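Local coordinates for transcriptional regulator, putative (PDB 3BJN), which is the C-terminal, GAF-like effector-binding-type domain of a putative IclR-family repressor that probably binds DNA to regulate allantoin and glyoxylate utilization genes, at residues I85-Y88 with P93-D96; Q9-A14 with A30-P35; Y38-V43 with A68-M73; L64-S69 with D96-E101. All blocks are in the same frame, centred on the assembly; numbering follows the deposited sequence.

Overall arrangement
The four contacts illustrate how an IclR C-terminal domain is assembled around one antiparallel sheet. Contact 2 comes first along the chain and sets the turn before helix 12-26 against strand 29-36. Contact 3 lays helix 67-76 against strand 39-45, the sheet neighbour of 29-36, its centre about 12 Å from that of contact 2. Contact 4 joins the loop leading into helix 67-76 to helix 96-108; contact 1, centred about 27 Å from the centre of contact 2, joins helix 79-88 to the loop before helix 96-108. Contacts 2 and 3 lie at the sheet; 1 and 4, sharing Asp96 with centres about 9 Å apart, gather helices at one end of what is probably the effector-binding half of the regulator.

Contact 1. Residues I85-Y88 with P93-D96; sequences ILRY and PTLD
Arg87 lies over Pro93, and its side chain shows how a long polar residue can be used for apolar cover. From CB the chain leaves with CG anti to the carbonyl carbon (chi1 -67°) and stays extended as far as NE, crossing the proline at about a right angle. Arg87 CG meets Pro93 CD at 3.9 Å, and Arg87 NE lies 3.8 Å from the same Pro93 CD. At the tip, Arg87 CZ is 3.6 Å from Pro93 CG, which sits beneath the centre of one guanidinium face. NH2 continues to the methyl of Thr94, with 3.9 Å between Arg87 NH2 and Thr94 CG2. The hydroxyl of Thr94 is engaged elsewhere, hydrogen-bonded to Asp92.

One residue earlier, Leu86 points from the helix toward the proline and passes it in the opposite direction, bringing Leu86 CD1 to 3.9 Å from Pro93 CB. No hydrogen bond joins the two segments; they meet by van der Waals packing. Leu86 also packs on Trp98 and Phe102 of helix 96-108, while Pro93 O accepts a hydrogen bond from Gln99 NE2. The arrangement is a short connection between two successive helices, in which a proline two residues before the N-cap residue Leu95 packs back on the last turn of helix 79-88.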
loop_
_atom_site.group_PDB
_atom_site.type_symbol
_atom_site.label_atom_id
_atom_site.label_comp_id
_atom_site.label_asym_id
_atom_site.label_seq_id
_atom_site.Cartn_x
_atom_site.Cartn_y
_atom_site.Cartn_z
ATOM N N ILE A 85 -4.271 -16.293 -3.439
ATOM C CA ILE A 85 -4.046 -15.647 -2.171
ATOM C C ILE A 85 -5.366 -15.535 -1.407
ATOM O O ILE A 85 -5.451 -15.909 -0.255
ATOM C CB ILE A 85 -3.385 -14.248 -2.363
ATOM C CG1 ILE A 85 -1.964 -14.445 -2.894
ATOM C CG2 ILE A 85 -3.351 -13.493 -1.056
ATOM C CD1 ILE A 85 -1.317 -13.156 -3.434
ATOM N N LEU A 86 -6.409 -15.046 -2.069
ATOM C CA LEU A 86 -7.689 -14.840 -1.378
ATOM C C LEU A 86 -8.234 -16.203 -0.907
ATOM O O LEU A 86 -8.781 -16.300 0.199
ATOM C CB LEU A 86 -8.694 -14.134 -2.288
ATOM C CG LEU A 86 -8.442 -12.623 -2.445
ATOM C CD1 LEU A 86 -9.577 -12.029 -3.249
ATOM C CD2 LEU A 86 -8.329 -11.933 -1.111
ATOM N N ARG A 87 -8.093 -17.237 -1.749
ATOM C CA ARG A 87 -8.582 -18.579 -1.352
ATOM C C ARG A 87 -7.830 -19.131 -0.129
ATOM O O ARG A 87 -8.399 -19.817 0.749
ATOM C CB ARG A 87 -8.565 -19.572 -2.519
ATOM C CG ARG A 87 -9.579 -19.188 -3.614
ATOM C CD ARG A 87 -10.008 -20.320 -4.512
ATOM N NE ARG A 87 -11.199 -19.907 -5.269
ATOM C CZ ARG A 87 -11.188 -19.479 -6.530
ATOM N NH1 ARG A 87 -10.044 -19.410 -7.214
ATOM N NH2 ARG A 87 -12.329 -19.115 -7.109
ATOM N N TYR A 88 -6.531 -18.871 -0.066
ATOM C CA TYR A 88 -5.786 -19.278 1.120
ATOM C C TYR A 88 -6.369 -18.654 2.384
ATOM O O TYR A 88 -6.493 -19.306 3.401
ATOM C CB TYR A 88 -4.339 -18.849 0.977
ATOM C CG TYR A 88 -3.533 -19.049 2.228
ATOM C CD1 TYR A 88 -3.283 -20.339 2.712
ATOM C CD2 TYR A 88 -3.008 -17.965 2.931
ATOM C CE1 TYR A 88 -2.496 -20.547 3.868
ATOM C CE2 TYR A 88 -2.234 -18.150 4.093
ATOM C CZ TYR A 88 -1.984 -19.457 4.547
ATOM O OH TYR A 88 -1.211 -19.620 5.692
ATOM N N PRO A 93 -12.976 -15.126 -4.153
ATOM C CA PRO A 93 -12.610 -13.983 -5.006
ATOM C C PRO A 93 -13.689 -13.607 -6.037
ATOM O O PRO A 93 -13.672 -12.490 -6.559
ATOM C CB PRO A 93 -11.331 -14.459 -5.705
ATOM C CG PRO A 93 -11.406 -15.952 -5.682
ATOM C CD PRO A 93 -12.092 -16.291 -4.376
ATOM N N THR A 94 -14.595 -14.539 -6.319
ATOM C CA THR A 94 -15.631 -14.330 -7.340
ATOM C C THR A 94 -16.798 -13.482 -6.838
ATOM O O THR A 94 -17.663 -13.098 -7.632
ATOM C CB THR A 94 -16.186 -15.661 -7.900
ATOM O OG1 THR A 94 -16.998 -16.295 -6.909
ATOM C CG2 THR A 94 -15.063 -16.608 -8.348
ATOM N N LEU A 95 -16.828 -13.172 -5.541
ATOM C CA LEU A 95 -17.932 -12.374 -4.996
ATOM C C LEU A 95 -17.826 -10.915 -5.410
ATOM O O LEU A 95 -16.721 -10.382 -5.593
ATOM C CB LEU A 95 -18.008 -12.475 -3.472
ATOM C CG LEU A 95 -18.263 -13.844 -2.850
ATOM C CD1 LEU A 95 -18.186 -13.719 -1.347
ATOM C CD2 LEU A 95 -19.626 -14.422 -3.271
ATOM N N ASP A 96 -18.986 -10.272 -5.540
ATOM C CA ASP A 96 -19.052 -8.866 -5.902
ATOM C C ASP A 96 -18.295 -7.960 -4.951
ATOM O O ASP A 96 -17.713 -6.972 -5.391
ATOM C CB ASP A 96 -20.506 -8.401 -6.009
ATOM C CG ASP A 96 -21.176 -8.856 -7.293
ATOM O OD1 ASP A 96 -20.860 -9.961 -7.794
ATOM O OD2 ASP A 96 -22.047 -8.108 -7.798
#

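Contact 2. Residues Q9-A14 with A30-P35; sequences QHNLDA and AAYMVP
Gln9 meets Tyr32 at the edge of its ring, in a contact that is polar at one end and carbon-lined at the other. Among the polar interactions, the clearest lies inside the turn: Gln9 NE2 donates to Asn11 OD1 at 3.1 Å, with an N-H...O angle of 170°, and the acceptor lies in the amide plane of Gln9. This bond fixes the rotation of the Gln9 amide. The same Gln9 NE2 comes within 3.4 Å of Tyr32 OH. A water 2.8 Å from Tyr32 OH also lies beside Asn11 ND2, but so close to that nitrogen that its role as a bridge is doubtful.

The van der Waals part is made by the edge of the tyrosine. Gln9 CD lies in the ring plane, 3.7 Å from Tyr32 CE2, and the amide stands almost perpendicular to the ring, 84° away. Gln9 CG is anti to the backbone N (chi1 -167°) and the chain then bends at chi2, which carries the amide to the strand.

Gln9 also touches Val43 on strand 39-45, and Tyr32 packs on Val15 of helix 12-26 and Ile138 of strand 133-143. The type I turn from Gln9 to Leu12 thus sets the residues before helix 12-26 beside strand 29-36, which itself runs between strands 39-45 and 133-143.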
loop_
_atom_site.group_PDB
_atom_site.type_symbol
_atom_site.label_atom_id
_atom_site.label_comp_id
_atom_site.label_asym_id
_atom_site.label_seq_id
_atom_site.Cartn_x
_atom_site.Cartn_y
_atom_site.Cartn_z
ATOM N N GLN A 9 16.442 -5.316 -3.384
ATOM C CA GLN A 9 15.605 -4.231 -3.885
ATOM C C GLN A 9 16.436 -3.331 -4.791
ATOM O O GLN A 9 17.166 -2.439 -4.312
ATOM C CB GLN A 9 14.997 -3.431 -2.736
ATOM C CG GLN A 9 13.865 -2.502 -3.199
ATOM C CD GLN A 9 12.689 -3.286 -3.763
ATOM O OE1 GLN A 9 12.216 -4.228 -3.134
ATOM N NE2 GLN A 9 12.226 -2.913 -4.956
ATOM N N HIS A 10 16.319 -3.567 -6.100
ATOM C CA HIS A 10 17.154 -2.885 -7.104
ATOM C C HIS A 10 17.154 -1.366 -6.978
ATOM O O HIS A 10 18.206 -0.731 -7.117
ATOM C CB HIS A 10 16.764 -3.316 -8.540
ATOM N N ASN A 11 15.989 -0.785 -6.678
ATOM C CA ASN A 11 15.861 0.659 -6.720
ATOM C C ASN A 11 15.593 1.303 -5.363
ATOM O O ASN A 11 14.891 2.316 -5.294
ATOM C CB ASN A 11 14.746 1.050 -7.691
ATOM C CG ASN A 11 13.368 0.625 -7.197
ATOM O OD1 ASN A 11 13.216 -0.298 -6.360
ATOM N ND2 ASN A 11 12.348 1.306 -7.696
ATOM N N LEU A 12 16.157 0.731 -4.302
ATOM C CA LEU A 12 15.968 1.279 -2.948
ATOM C C LEU A 12 16.379 2.749 -2.802
ATOM O O LEU A 12 15.694 3.510 -2.112
ATOM C CB LEU A 12 16.698 0.422 -1.914
ATOM C CG LEU A 12 16.402 0.618 -0.430
ATOM C CD1 LEU A 12 14.915 0.367 -0.080
ATOM C CD2 LEU A 12 17.314 -0.320 0.361
ATOM N N ASP A 13 17.468 3.178 -3.436
ATOM C CA ASP A 13 17.824 4.608 -3.355
ATOM C C ASP A 13 16.684 5.495 -3.870
ATOM O O ASP A 13 16.328 6.508 -3.241
ATOM C CB ASP A 13 19.099 4.928 -4.146
ATOM C CG ASP A 13 20.355 4.299 -3.538
ATOM O OD1 ASP A 13 20.294 3.743 -2.421
ATOM O OD2 ASP A 13 21.417 4.352 -4.198
ATOM N N ALA A 14 16.099 5.086 -4.997
ATOM C CA ALA A 14 15.021 5.858 -5.625
ATOM C C ALA A 14 13.773 5.819 -4.725
ATOM O O ALA A 14 13.086 6.846 -4.514
ATOM C CB ALA A 14 14.704 5.298 -7.014
ATOM N N ALA A 30 5.129 7.068 5.588
ATOM C CA ALA A 30 4.942 6.520 4.241
ATOM C C ALA A 30 5.803 5.281 4.118
ATOM O O ALA A 30 6.871 5.189 4.743
ATOM C CB ALA A 30 5.349 7.546 3.183
ATOM N N ALA A 31 5.339 4.323 3.328
ATOM C CA ALA A 31 6.096 3.080 3.172
ATOM C C ALA A 31 6.034 2.557 1.745
ATOM O O ALA A 31 5.118 2.893 0.989
ATOM C CB ALA A 31 5.557 2.024 4.100
ATOM N N TYR A 32 7.031 1.734 1.405
ATOM C CA TYR A 32 7.046 0.962 0.169
ATOM C C TYR A 32 6.909 -0.494 0.548
ATOM O O TYR A 32 7.712 -1.026 1.332
ATOM C CB TYR A 32 8.379 1.169 -0.529
ATOM C CG TYR A 32 8.539 0.404 -1.807
ATOM C CD1 TYR A 32 7.692 0.633 -2.880
ATOM C CD2 TYR A 32 9.542 -0.546 -1.932
ATOM C CE1 TYR A 32 7.870 -0.080 -4.089
ATOM C CE2 TYR A 32 9.726 -1.253 -3.115
ATOM C CZ TYR A 32 8.874 -1.026 -4.169
ATOM O OH TYR A 32 9.080 -1.719 -5.346
HETATM N N MSE A 33 5.871 -1.080 -0.008
HETATM C CA MSE A 33 5.476 -2.468 0.270
HETATM C C MSE A 33 5.671 -3.321 -0.966
HETATM O O MSE A 33 5.483 -2.840 -2.087
HETATM C CB MSE A 33 3.988 -2.496 0.632
HETATM C CG MSE A 33 3.512 -1.301 1.477
HETATM SE SE MSE A 33 4.116 -1.703 3.305
HETATM C CE MSE A 33 2.778 -3.009 3.486
ATOM N N VAL A 34 6.010 -4.596 -0.779
ATOM C CA VAL A 34 6.067 -5.502 -1.932
ATOM C C VAL A 34 5.361 -6.790 -1.586
ATOM O O VAL A 34 5.321 -7.206 -0.418
ATOM C CB VAL A 34 7.486 -5.806 -2.466
ATOM C CG1 VAL A 34 8.169 -4.526 -2.951
ATOM C CG2 VAL A 34 8.311 -6.568 -1.439
ATOM N N PRO A 35 4.741 -7.411 -2.602
ATOM C CA PRO A 35 4.043 -8.670 -2.330
ATOM C C PRO A 35 5.025 -9.832 -2.281
ATOM O O PRO A 35 5.907 -9.923 -3.146
ATOM C CB PRO A 35 3.073 -8.784 -3.506
ATOM C CG PRO A 35 3.704 -8.014 -4.640
ATOM C CD PRO A 35 4.613 -6.973 -4.020
HETATM O O HOH W 1 10.437 -0.080 -7.199
#

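Contact 3. Residues Y38-V43 with A68-M73; sequences YRALCV and ASSKVM
The backbones of strand 39-45 and helix 67-76 come nearest at Ala40 and Ser70, whose CA atoms lie 6.6 Å apart, and no hydrogen bond passes between the two segments. This closeness illustrates the use of small residues where a helix rests on a sheet. Ala40 points its methyl toward the helix, and the main partner is the selenomethionine at Met73. Met73 CE reaches Ala40 CB at 3.5 Å and also lies 4.2 Å from Ala40 CA, so the end methyl packs against the alanine methyl.

The torsions explain the reach. Met73 leaves the helix with CG anti to the carbonyl carbon, runs on extended through chi2, and then turns at the selenium (chi3 -51°), which directs CE to the strand. Ser70 gives a looser contact, with 4.4 Å between Ser70 OG and Ala40 CB. That hydroxyl is hydrogen-bonded to Arg66 O in the preceding turn.

All three touching residues are buried. Leu64 packs on Ala40, and Ala40 bonds through its backbone with Gln62 of strand 61-63. Helix 67-76 lies across the sheet, with Met73 toward strand 39-45 and Pro35 of strand 29-36, and with Ala68 and Val72 toward strands 111-114 and 121-130.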
loop_
_atom_site.group_PDB
_atom_site.type_symbol
_atom_site.label_atom_id
_atom_site.label_comp_id
_atom_site.label_asym_id
_atom_site.label_seq_id
_atom_site.Cartn_x
_atom_site.Cartn_y
_atom_site.Cartn_z
ATOM N N TYR A 38 1.985 -14.926 0.335
ATOM C CA TYR A 38 0.692 -14.581 0.904
ATOM C C TYR A 38 0.715 -13.254 1.676
ATOM O O TYR A 38 -0.294 -12.909 2.329
ATOM C CB TYR A 38 0.245 -15.687 1.859
ATOM C CG TYR A 38 -0.094 -16.994 1.216
ATOM C CD1 TYR A 38 -0.857 -17.063 0.042
ATOM C CD2 TYR A 38 0.288 -18.202 1.811
ATOM C CE1 TYR A 38 -1.213 -18.287 -0.521
ATOM C CE2 TYR A 38 -0.050 -19.414 1.272
ATOM C CZ TYR A 38 -0.814 -19.480 0.103
ATOM O OH TYR A 38 -1.137 -20.727 -0.380
ATOM N N ARG A 39 1.863 -12.551 1.667
ATOM C CA ARG A 39 2.062 -11.412 2.603
ATOM C C ARG A 39 2.577 -10.171 1.915
ATOM O O ARG A 39 3.078 -10.239 0.802
ATOM C CB ARG A 39 2.996 -11.796 3.774
ATOM C CG ARG A 39 2.556 -13.113 4.442
ATOM C CD ARG A 39 3.448 -13.479 5.592
ATOM N NE ARG A 39 3.303 -12.585 6.729
ATOM C CZ ARG A 39 2.388 -12.710 7.694
ATOM N NH1 ARG A 39 1.471 -13.688 7.662
ATOM N NH2 ARG A 39 2.369 -11.814 8.695
ATOM N N ALA A 40 2.372 -9.037 2.583
ATOM C CA ALA A 40 2.831 -7.722 2.115
ATOM C C ALA A 40 4.023 -7.378 2.999
ATOM O O ALA A 40 3.881 -7.235 4.213
ATOM C CB ALA A 40 1.722 -6.696 2.276
ATOM N N LEU A 41 5.195 -7.271 2.390
ATOM C CA LEU A 41 6.402 -6.952 3.139
ATOM C C LEU A 41 6.669 -5.436 3.125
ATOM O O LEU A 41 6.664 -4.815 2.068
ATOM C CB LEU A 41 7.597 -7.692 2.529
ATOM C CG LEU A 41 8.952 -7.317 3.115
ATOM C CD1 LEU A 41 9.095 -7.827 4.556
ATOM C CD2 LEU A 41 10.073 -7.875 2.252
ATOM N N CYS A 42 6.924 -4.859 4.289
ATOM C CA CYS A 42 7.306 -3.452 4.323
ATOM C C CYS A 42 8.816 -3.340 4.079
ATOM O O CYS A 42 9.620 -3.687 4.949
ATOM C CB CYS A 42 6.908 -2.845 5.649
ATOM S SG CYS A 42 7.330 -1.094 5.712
ATOM N N VAL A 43 9.198 -2.894 2.889
ATOM C CA VAL A 43 10.607 -2.876 2.506
ATOM C C VAL A 43 11.327 -1.603 2.965
ATOM O O VAL A 43 12.509 -1.631 3.357
ATOM C CB VAL A 43 10.757 -3.054 0.980
ATOM C CG1 VAL A 43 12.186 -2.812 0.514
ATOM C CG2 VAL A 43 10.321 -4.476 0.588
ATOM N N ALA A 68 -5.475 -0.817 2.450
ATOM C CA ALA A 68 -5.273 -0.247 1.111
ATOM C C ALA A 68 -4.096 -0.854 0.352
ATOM O O ALA A 68 -4.224 -1.098 -0.828
ATOM C CB ALA A 68 -5.117 1.265 1.212
ATOM N N SER A 69 -2.970 -1.106 1.027
ATOM C CA SER A 69 -1.775 -1.621 0.351
ATOM C C SER A 69 -2.054 -3.017 -0.213
ATOM O O SER A 69 -1.736 -3.303 -1.377
ATOM C CB SER A 69 -0.609 -1.749 1.345
ATOM O OG SER A 69 -0.268 -0.507 1.917
ATOM N N SER A 70 -2.640 -3.878 0.622
ATOM C CA SER A 70 -3.003 -5.246 0.187
ATOM C C SER A 70 -3.984 -5.188 -0.980
ATOM O O SER A 70 -3.813 -5.907 -1.974
ATOM C CB SER A 70 -3.649 -6.060 1.316
ATOM O OG SER A 70 -2.707 -6.292 2.336
ATOM N N LYS A 71 -4.982 -4.316 -0.887
ATOM C CA LYS A 71 -6.032 -4.271 -1.910
ATOM C C LYS A 71 -5.539 -3.719 -3.258
ATOM O O LYS A 71 -6.007 -4.147 -4.307
ATOM C CB LYS A 71 -7.240 -3.486 -1.408
ATOM C CG LYS A 71 -8.020 -4.181 -0.312
ATOM C CD LYS A 71 -9.222 -3.322 0.009
ATOM C CE LYS A 71 -9.765 -3.578 1.381
ATOM N NZ LYS A 71 -10.695 -2.465 1.729
ATOM N N VAL A 72 -4.608 -2.761 -3.228
ATOM C CA VAL A 72 -3.959 -2.277 -4.456
ATOM C C VAL A 72 -3.149 -3.384 -5.134
ATOM O O VAL A 72 -3.245 -3.587 -6.358
ATOM C CB VAL A 72 -3.027 -1.095 -4.134
ATOM C CG1 VAL A 72 -1.989 -0.905 -5.240
ATOM C CG2 VAL A 72 -3.869 0.105 -3.956
HETATM N N MSE A 73 -2.398 -4.136 -4.338
HETATM C CA MSE A 73 -1.546 -5.174 -4.894
HETATM C C MSE A 73 -2.402 -6.304 -5.449
HETATM O O MSE A 73 -2.160 -6.780 -6.569
HETATM C CB MSE A 73 -0.516 -5.641 -3.865
HETATM C CG MSE A 73 0.492 -4.505 -3.604
HETATM SE SE MSE A 73 1.962 -5.007 -2.448
HETATM C CE MSE A 73 1.026 -5.723 -1.051
#

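Contact 4. Residues L64-S69 with D96-E101; sequences LLRGAS and DKWQSE
Leu65, through its carbonyl and a methyl, and Arg66, through NH1, meet the six-membered ring of Trp98, and the example shows how one indole can receive backbone and side chain together. Trp98 leaves its helix with CG anti to the carbonyl carbon, and the far end of its ring comes nearest the loop. The carbonyl of Leu65 approaches the ring at its edge, in plane, with Leu65 O 3.7 Å from Trp98 CH2. This oxygen is buried by the contact and has no hydrogen-bonding partner anywhere in the model; the C-H edge of the indole may offer it weak electrostatic compensation. The leucine side chain adds an apolar touch: Leu65 CD1 stands 4.1 Å from Trp98 CZ2, the two side chains crossing at about a right angle. Leu65 CG lies anti to the backbone N (chi1 174°), which swings the branch toward the indole.

Arg66 starts away from helix 96-108 and has to fold back. Its chain bends at chi2 (-55°), bringing Arg66 NH1 to 4.1 Å from the same Trp98 CZ2. The guanidinium and indole planes are only 12° apart, yet the approach is oblique. One face of the guanidinium is covered near its rim by Leu65 CG.

Trp98 NE1 is hydrogen-bonded to Glu91, whose other oxygen forms a long, weak ion pair with Arg66. In helix 96-108 itself, Asp96 O accepts from both Ser100 N and Ser100 OG, from opposite faces of its plane. Leu65 also packs on Leu86, so the indole lies where helix 79-88, helix 96-108 and the loop entering helix 67-76 converge.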
loop_
_atom_site.group_PDB
_atom_site.type_symbol
_atom_site.label_atom_id
_atom_site.label_comp_id
_atom_site.label_asym_id
_atom_site.label_seq_id
_atom_site.Cartn_x
_atom_site.Cartn_y
_atom_site.Cartn_z
ATOM N N LEU A 64 -1.635 -10.467 3.070
ATOM C CA LEU A 64 -2.083 -9.747 1.894
ATOM C C LEU A 64 -3.586 -9.944 1.771
ATOM O O LEU A 64 -4.078 -10.851 1.064
ATOM C CB LEU A 64 -1.318 -10.291 0.678
ATOM C CG LEU A 64 -0.903 -9.445 -0.513
ATOM C CD1 LEU A 64 -0.491 -8.084 -0.178
ATOM C CD2 LEU A 64 0.168 -10.216 -1.354
ATOM N N LEU A 65 -4.331 -9.103 2.503
ATOM C CA LEU A 65 -5.772 -9.322 2.653
ATOM C C LEU A 65 -6.495 -8.046 3.045
ATOM O O LEU A 65 -7.450 -7.659 2.368
ATOM C CB LEU A 65 -6.052 -10.421 3.689
ATOM C CG LEU A 65 -7.502 -10.725 4.123
ATOM C CD1 LEU A 65 -8.225 -11.325 2.925
ATOM C CD2 LEU A 65 -7.542 -11.677 5.300
ATOM N N ARG A 66 -6.059 -7.420 4.137
ATOM C CA ARG A 66 -6.685 -6.204 4.649
ATOM C C ARG A 66 -5.850 -4.964 4.331
ATOM O O ARG A 66 -4.629 -5.045 4.207
ATOM C CB ARG A 66 -6.892 -6.294 6.161
ATOM C CG ARG A 66 -7.727 -7.495 6.638
ATOM C CD ARG A 66 -9.079 -7.567 5.962
ATOM N NE ARG A 66 -9.840 -8.739 6.406
ATOM C CZ ARG A 66 -10.883 -9.266 5.756
ATOM N NH1 ARG A 66 -11.314 -8.738 4.613
ATOM N NH2 ARG A 66 -11.490 -10.335 6.253
ATOM N N GLY A 67 -6.534 -3.826 4.219
ATOM C CA GLY A 67 -5.850 -2.536 4.091
ATOM C C GLY A 67 -5.624 -2.127 2.649
ATOM O O GLY A 67 -5.543 -2.971 1.754
ATOM N N ALA A 68 -5.475 -0.817 2.450
ATOM C CA ALA A 68 -5.273 -0.247 1.111
ATOM C C ALA A 68 -4.096 -0.854 0.352
ATOM O O ALA A 68 -4.224 -1.098 -0.828
ATOM C CB ALA A 68 -5.117 1.265 1.212
ATOM N N SER A 69 -2.970 -1.106 1.027
ATOM C CA SER A 69 -1.775 -1.621 0.351
ATOM C C SER A 69 -2.054 -3.017 -0.213
ATOM O O SER A 69 -1.736 -3.303 -1.377
ATOM C CB SER A 69 -0.609 -1.749 1.345
ATOM O OG SER A 69 -0.268 -0.507 1.917
ATOM N N ASP A 96 -18.986 -10.272 -5.540
ATOM C CA ASP A 96 -19.052 -8.866 -5.902
ATOM C C ASP A 96 -18.295 -7.960 -4.951
ATOM O O ASP A 96 -17.713 -6.972 -5.391
ATOM C CB ASP A 96 -20.506 -8.401 -6.009
ATOM C CG ASP A 96 -21.176 -8.856 -7.293
ATOM O OD1 ASP A 96 -20.860 -9.961 -7.794
ATOM O OD2 ASP A 96 -22.047 -8.108 -7.798
ATOM N N LYS A 97 -18.290 -8.267 -3.655
ATOM C CA LYS A 97 -17.597 -7.387 -2.698
ATOM C C LYS A 97 -16.084 -7.289 -2.949
ATOM O O LYS A 97 -15.460 -6.253 -2.657
ATOM C CB LYS A 97 -17.909 -7.750 -1.241
ATOM C CG LYS A 97 -17.276 -9.016 -0.718
ATOM C CD LYS A 97 -17.876 -9.343 0.633
ATOM C CE LYS A 97 -17.102 -10.440 1.333
ATOM N NZ LYS A 97 -17.722 -10.732 2.666
ATOM N N TRP A 98 -15.506 -8.358 -3.502
ATOM C CA TRP A 98 -14.123 -8.325 -3.969
ATOM C C TRP A 98 -14.002 -7.733 -5.378
ATOM O O TRP A 98 -13.224 -6.804 -5.607
ATOM C CB TRP A 98 -13.487 -9.731 -3.884
ATOM C CG TRP A 98 -13.105 -10.088 -2.483
ATOM C CD1 TRP A 98 -13.703 -11.018 -1.676
ATOM C CD2 TRP A 98 -12.082 -9.465 -1.693
ATOM N NE1 TRP A 98 -13.092 -11.029 -0.443
ATOM C CE2 TRP A 98 -12.102 -10.082 -0.421
ATOM C CE3 TRP A 98 -11.143 -8.461 -1.942
ATOM C CZ2 TRP A 98 -11.202 -9.739 0.594
ATOM C CZ3 TRP A 98 -10.251 -8.117 -0.932
ATOM C CH2 TRP A 98 -10.288 -8.754 0.320
ATOM N N GLN A 99 -14.780 -8.257 -6.323
ATOM C CA GLN A 99 -14.661 -7.837 -7.713
ATOM C C GLN A 99 -14.981 -6.354 -7.899
ATOM O O GLN A 99 -14.259 -5.652 -8.613
ATOM C CB GLN A 99 -15.506 -8.723 -8.638
ATOM C CG GLN A 99 -14.896 -10.139 -8.816
ATOM C CD GLN A 99 -13.417 -10.073 -9.179
ATOM O OE1 GLN A 99 -13.017 -9.271 -10.024
ATOM N NE2 GLN A 99 -12.594 -10.884 -8.518
ATOM N N SER A 100 -16.018 -5.871 -7.214
ATOM C CA SER A 100 -16.365 -4.446 -7.266
ATOM C C SER A 100 -15.250 -3.563 -6.697
ATOM O O SER A 100 -15.000 -2.482 -7.240
ATOM C CB SER A 100 -17.701 -4.147 -6.569
ATOM O OG SER A 100 -17.595 -4.383 -5.173
ATOM N N GLU A 101 -14.586 -4.020 -5.627
ATOM C CA GLU A 101 -13.491 -3.252 -5.023
ATOM C C GLU A 101 -12.326 -3.175 -6.000
ATOM O O GLU A 101 -11.764 -2.099 -6.197
ATOM C CB GLU A 101 -13.040 -3.832 -3.659
ATOM C CG GLU A 101 -11.857 -3.087 -2.951
ATOM C CD GLU A 101 -12.121 -1.609 -2.528
ATOM O OE1 GLU A 101 -13.294 -1.166 -2.448
ATOM O OE2 GLU A 101 -11.132 -0.870 -2.258
#